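Local coordinates for F-BAR domain only protein 1 (PDB 5JP2) that may act at an early step of clathrin-mediated endocytosis and binds a peptide of Eps15 through its mu homology domain, at residues S141-R153 with R274-S285. Numbering follows the deposited sequence. Where two conformers were deposited one is given.
Sequences SRAPLLLSAECQR and RFATGKYMAGCS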
loop_
_atom_site.group_PDB
_atom_site.type_symbol
_atom_site.label_atom_id
_atom_site.label_comp_id
_atom_site.label_asym_id
_atom_site.label_seq_id
_atom_site.Cartn_x
_atom_site.Cartn_y
_atom_site.Cartn_z
ATOM N N SER B 141 -8.561 3.421 -14.239
ATOM C CA SER B 141 -7.609 2.361 -14.522
ATOM C C SER B 141 -6.537 2.234 -13.460
ATOM O O SER B 141 -5.813 1.238 -13.446
ATOM C CB SER B 141 -6.924 2.638 -15.837
ATOM O OG SER B 141 -6.176 3.826 -15.752
ATOM N N ARG B 142 -6.385 3.232 -12.605
ATOM C CA ARG B 142 -5.419 3.164 -11.528
ATOM C C ARG B 142 -5.993 2.508 -10.282
ATOM O O ARG B 142 -5.243 2.208 -9.357
ATOM C CB ARG B 142 -4.911 4.564 -11.172
ATOM C CG ARG B 142 -3.932 5.274 -12.135
ATOM C CD ARG B 142 -3.974 4.854 -13.595
ATOM N NE ARG B 142 -2.881 5.472 -14.347
ATOM C CZ ARG B 142 -2.534 5.140 -15.586
ATOM N NH1 ARG B 142 -3.182 4.184 -16.236
ATOM N NH2 ARG B 142 -1.525 5.763 -16.177
ATOM N N ALA B 143 -7.266 2.283 -10.233
ATOM C CA ALA B 143 -7.860 1.715 -9.037
ATOM C C ALA B 143 -8.024 0.221 -9.199
ATOM O O ALA B 143 -8.620 -0.222 -10.180
ATOM C CB ALA B 143 -9.215 2.349 -8.758
ATOM N N PRO B 144 -7.526 -0.583 -8.269
ATOM C CA PRO B 144 -7.621 -2.035 -8.440
ATOM C C PRO B 144 -9.038 -2.568 -8.379
ATOM O O PRO B 144 -9.340 -3.595 -8.998
ATOM C CB PRO B 144 -6.772 -2.573 -7.287
ATOM C CG PRO B 144 -6.747 -1.510 -6.305
ATOM C CD PRO B 144 -6.820 -0.220 -7.037
ATOM N N LEU B 145 -9.920 -1.916 -7.649
ATOM C CA LEU B 145 -11.278 -2.392 -7.478
ATOM C C LEU B 145 -12.231 -1.295 -7.927
ATOM O O LEU B 145 -12.228 -0.196 -7.369
ATOM C CB LEU B 145 -11.515 -2.784 -6.024
ATOM C CG LEU B 145 -12.861 -3.386 -5.683
ATOM C CD1 LEU B 145 -13.062 -4.649 -6.438
ATOM C CD2 LEU B 145 -12.980 -3.617 -4.209
ATOM N N LEU B 146 -13.006 -1.580 -8.955
ATOM C CA LEU B 146 -13.950 -0.625 -9.496
ATOM C C LEU B 146 -15.265 -0.751 -8.758
ATOM O O LEU B 146 -15.756 -1.859 -8.566
ATOM C CB LEU B 146 -14.158 -0.854 -10.982
ATOM C CG LEU B 146 -13.406 0.176 -11.796
ATOM C CD1 LEU B 146 -11.932 -0.047 -11.624
ATOM C CD2 LEU B 146 -13.828 0.114 -13.243
ATOM N N LEU B 147 -15.814 0.381 -8.329
ATOM C CA LEU B 147 -17.059 0.423 -7.580
ATOM C C LEU B 147 -18.104 1.251 -8.313
ATOM O O LEU B 147 -17.797 2.317 -8.848
ATOM C CB LEU B 147 -16.855 1.023 -6.197
ATOM C CG LEU B 147 -15.737 0.463 -5.343
ATOM C CD1 LEU B 147 -15.757 1.116 -4.002
ATOM C CD2 LEU B 147 -15.855 -1.027 -5.240
ATOM N N SER B 148 -19.338 0.753 -8.343
ATOM C CA SER B 148 -20.483 1.531 -8.805
ATOM C C SER B 148 -21.639 1.347 -7.840
ATOM O O SER B 148 -22.193 0.249 -7.741
ATOM C CB SER B 148 -20.898 1.118 -10.210
ATOM O OG SER B 148 -22.022 1.858 -10.627
ATOM N N ALA B 149 -22.012 2.419 -7.151
ATOM C CA ALA B 149 -23.122 2.428 -6.217
ATOM C C ALA B 149 -24.306 3.205 -6.786
ATOM O O ALA B 149 -24.139 4.178 -7.517
ATOM C CB ALA B 149 -22.708 3.032 -4.880
ATOM N N GLU B 150 -25.507 2.749 -6.448
ATOM C CA GLU B 150 -26.751 3.372 -6.874
ATOM C C GLU B 150 -27.683 3.441 -5.679
ATOM O O GLU B 150 -27.608 2.611 -4.778
ATOM C CB GLU B 150 -27.412 2.587 -8.011
ATOM C CG GLU B 150 -26.615 2.579 -9.297
ATOM C CD GLU B 150 -27.256 1.740 -10.380
ATOM O OE1 GLU B 150 -26.662 1.622 -11.473
ATOM O OE2 GLU B 150 -28.339 1.174 -10.132
ATOM N N CYS B 151 -28.568 4.433 -5.684
ATOM C CA CYS B 151 -29.476 4.647 -4.568
ATOM C C CYS B 151 -30.846 5.065 -5.074
ATOM O O CYS B 151 -30.955 5.828 -6.038
ATOM C CB CYS B 151 -28.931 5.711 -3.616
ATOM S SG CYS B 151 -29.766 5.780 -2.034
ATOM N N GLN B 152 -31.888 4.565 -4.417
ATOM C CA GLN B 152 -33.264 4.903 -4.744
ATOM C C GLN B 152 -34.047 5.034 -3.452
ATOM O O GLN B 152 -33.807 4.289 -2.502
ATOM C CB GLN B 152 -33.894 3.852 -5.665
ATOM C CG GLN B 152 -33.275 3.827 -7.055
ATOM C CD GLN B 152 -32.200 2.767 -7.214
ATOM O OE1 GLN B 152 -31.960 1.966 -6.312
ATOM N NE2 GLN B 152 -31.517 2.790 -8.351
ATOM N N ARG B 153 -34.977 5.985 -3.417
ATOM C CA ARG B 153 -35.815 6.218 -2.247
ATOM C C ARG B 153 -37.268 6.414 -2.651
ATOM O O ARG B 153 -37.592 7.360 -3.372
ATOM C CB ARG B 153 -35.324 7.430 -1.472
ATOM C CG ARG B 153 -35.884 7.507 -0.084
ATOM C CD ARG B 153 -35.083 8.508 0.693
ATOM N NE ARG B 153 -33.721 8.014 0.856
ATOM C CZ ARG B 153 -32.666 8.787 1.082
ATOM N NH1 ARG B 153 -32.809 10.102 1.164
ATOM N NH2 ARG B 153 -31.463 8.248 1.221
ATOM N N ARG B 274 3.598 -4.361 -0.106
ATOM C CA ARG B 274 2.298 -4.446 0.537
ATOM C C ARG B 274 1.486 -3.188 0.273
ATOM O O ARG B 274 2.029 -2.095 0.129
ATOM C CB ARG B 274 2.427 -4.670 2.038
ATOM C CG ARG B 274 3.197 -3.604 2.753
ATOM C CD ARG B 274 3.347 -3.936 4.222
ATOM N NE ARG B 274 3.889 -2.816 4.983
ATOM C CZ ARG B 274 3.986 -2.794 6.302
ATOM N NH1 ARG B 274 3.577 -3.830 7.009
ATOM N NH2 ARG B 274 4.489 -1.734 6.916
ATOM N N PHE B 275 0.172 -3.352 0.190
ATOM C CA PHE B 275 -0.684 -2.199 0.034
ATOM C C PHE B 275 -1.977 -2.396 0.804
ATOM O O PHE B 275 -2.363 -3.513 1.134
ATOM C CB PHE B 275 -0.943 -1.906 -1.440
ATOM C CG PHE B 275 -1.609 -3.014 -2.184
ATOM C CD1 PHE B 275 -2.965 -3.252 -2.040
ATOM C CD2 PHE B 275 -0.897 -3.784 -3.072
ATOM C CE1 PHE B 275 -3.584 -4.244 -2.746
ATOM C CE2 PHE B 275 -1.511 -4.778 -3.785
ATOM C CZ PHE B 275 -2.853 -5.010 -3.622
ATOM N N ALA B 276 -2.637 -1.283 1.095
ATOM C CA ALA B 276 -3.877 -1.308 1.844
ATOM C C ALA B 276 -4.737 -0.120 1.439
ATOM O O ALA B 276 -4.242 0.896 0.957
ATOM C CB ALA B 276 -3.624 -1.284 3.348
ATOM N N THR B 277 -6.036 -0.258 1.666
ATOM C CA THR B 277 -6.943 0.850 1.452
ATOM C C THR B 277 -6.808 1.860 2.577
ATOM O O THR B 277 -6.615 1.504 3.736
ATOM C CB THR B 277 -8.395 0.387 1.393
ATOM O OG1 THR B 277 -8.686 -0.426 2.519
ATOM C CG2 THR B 277 -8.669 -0.356 0.161
ATOM N N GLY B 278 -6.890 3.122 2.221
ATOM C CA GLY B 278 -7.180 4.163 3.174
ATOM C C GLY B 278 -8.684 4.374 3.169
ATOM O O GLY B 278 -9.448 3.460 3.484
ATOM N N LYS B 279 -9.108 5.603 2.932
ATOM C CA LYS B 279 -10.501 5.883 2.619
ATOM C C LYS B 279 -10.770 5.537 1.161
ATOM O O LYS B 279 -10.252 6.194 0.257
ATOM C CB LYS B 279 -10.803 7.346 2.921
ATOM C CG LYS B 279 -12.264 7.707 2.899
ATOM C CD LYS B 279 -12.484 9.146 3.360
ATOM C CE LYS B 279 -11.911 10.135 2.367
ATOM N NZ LYS B 279 -11.945 11.529 2.876
ATOM N N TYR B 280 -11.611 4.541 0.926
ATOM C CA TYR B 280 -11.831 4.017 -0.417
ATOM C C TYR B 280 -13.334 3.875 -0.595
ATOM O O TYR B 280 -13.930 2.948 -0.049
ATOM C CB TYR B 280 -11.099 2.680 -0.569
ATOM C CG TYR B 280 -10.850 2.185 -1.961
ATOM C CD1 TYR B 280 -11.857 1.577 -2.682
ATOM C CD2 TYR B 280 -9.596 2.283 -2.542
ATOM C CE1 TYR B 280 -11.643 1.116 -3.937
ATOM C CE2 TYR B 280 -9.361 1.799 -3.816
ATOM C CZ TYR B 280 -10.387 1.212 -4.503
ATOM O OH TYR B 280 -10.194 0.741 -5.770
ATOM N N MET B 281 -13.942 4.749 -1.401
ATOM C CA MET B 281 -15.366 5.035 -1.248
ATOM C C MET B 281 -16.115 5.054 -2.572
ATOM O O MET B 281 -15.584 5.437 -3.609
ATOM C CB MET B 281 -15.626 6.395 -0.594
ATOM C CG MET B 281 -14.779 6.752 0.575
ATOM S SD MET B 281 -15.092 5.828 2.054
ATOM C CE MET B 281 -16.700 6.412 2.535
ATOM N N ALA B 282 -17.379 4.662 -2.502
ATOM C CA ALA B 282 -18.318 4.779 -3.609
ATOM C C ALA B 282 -19.528 5.555 -3.129
ATOM O O ALA B 282 -20.160 5.164 -2.147
ATOM C CB ALA B 282 -18.752 3.417 -4.133
ATOM N N GLY B 283 -19.821 6.665 -3.785
ATOM C CA GLY B 283 -21.028 7.417 -3.531
ATOM C C GLY B 283 -22.073 7.163 -4.598
ATOM O O GLY B 283 -21.768 6.691 -5.685
ATOM N N CYS B 284 -23.324 7.481 -4.279
ATOM C CA CYS B 284 -24.424 7.282 -5.210
ATOM C C CYS B 284 -25.302 8.521 -5.261
ATOM O O CYS B 284 -25.412 9.264 -4.285
ATOM C CB CYS B 284 -25.270 6.059 -4.834
ATOM S SG CYS B 284 -25.563 5.861 -3.081
ATOM N N SER B 285 -25.918 8.739 -6.417
ATOM C CA SER B 285 -26.790 9.889 -6.617
ATOM C C SER B 285 -28.246 9.505 -6.383
ATOM O O SER B 285 -28.708 8.469 -6.864
ATOM C CB SER B 285 -26.628 10.458 -8.022
ATOM O OG SER B 285 -27.243 9.608 -8.970
HETATM O O HOH W 1 -20.223 4.978 -7.093
#
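The ring of Tyr-280 meets 141-153 by its edge and hydroxyl: Leu-145 O lies in the ring plane, and Leu-147 CD1 sits at the edge, 4.1 Å from Tyr-280 CE1. Phe-247, on strand 242-250, adds an edge-to-face pairing with the same ring. Tyr-280 OH donates to Leu-145 O at 2.8 Å, approaching in the carbonyl plane on a lone pair (C=O...donor angle 125°). With CG anti to the backbone N (chi1 -162°), the phenol reaches past the Leu-147 branch to the start of strand 145-153, where Ala-143 CB lies 3.5 Å from Tyr-280 OH and Pro-144 CD also comes near it. A phenylalanine here would probably leave Leu-145 O without its hydroxyl donor and the ring less firmly fixed in its plane.

Further along, the backbones converge: the CA separation falls from 9.6 Å for Leu-145 and Tyr-280 to 4.8 Å for Glu-150 and Cys-284, consistent with the small Ala-149, Ala-282 and Gly-283. Ala-282 CB meets Leu-147 CB at 3.7 Å and also touches Ala-149 CB. A water accepts from Ala-149 N and lies 2.7 Å from Gly-283 O, bridging the backbones. Cys-284 CB packs 3.5 Å from Ala-149 O. A disulfide between Cys-151 and Cys-284 links the segments; both have two conformers, one pair of sulfurs lying apart, so its detailed geometry is doubtful.

Strand 145-153 bonds through its backbone to strand 157-166 as the edge of a four-stranded antiparallel sheet, and closes at 37° onto 280-283 of the mixed sheet. Apolar residues fill the interface, consistent with the closed corner of a beta sandwich in the mu homology domain.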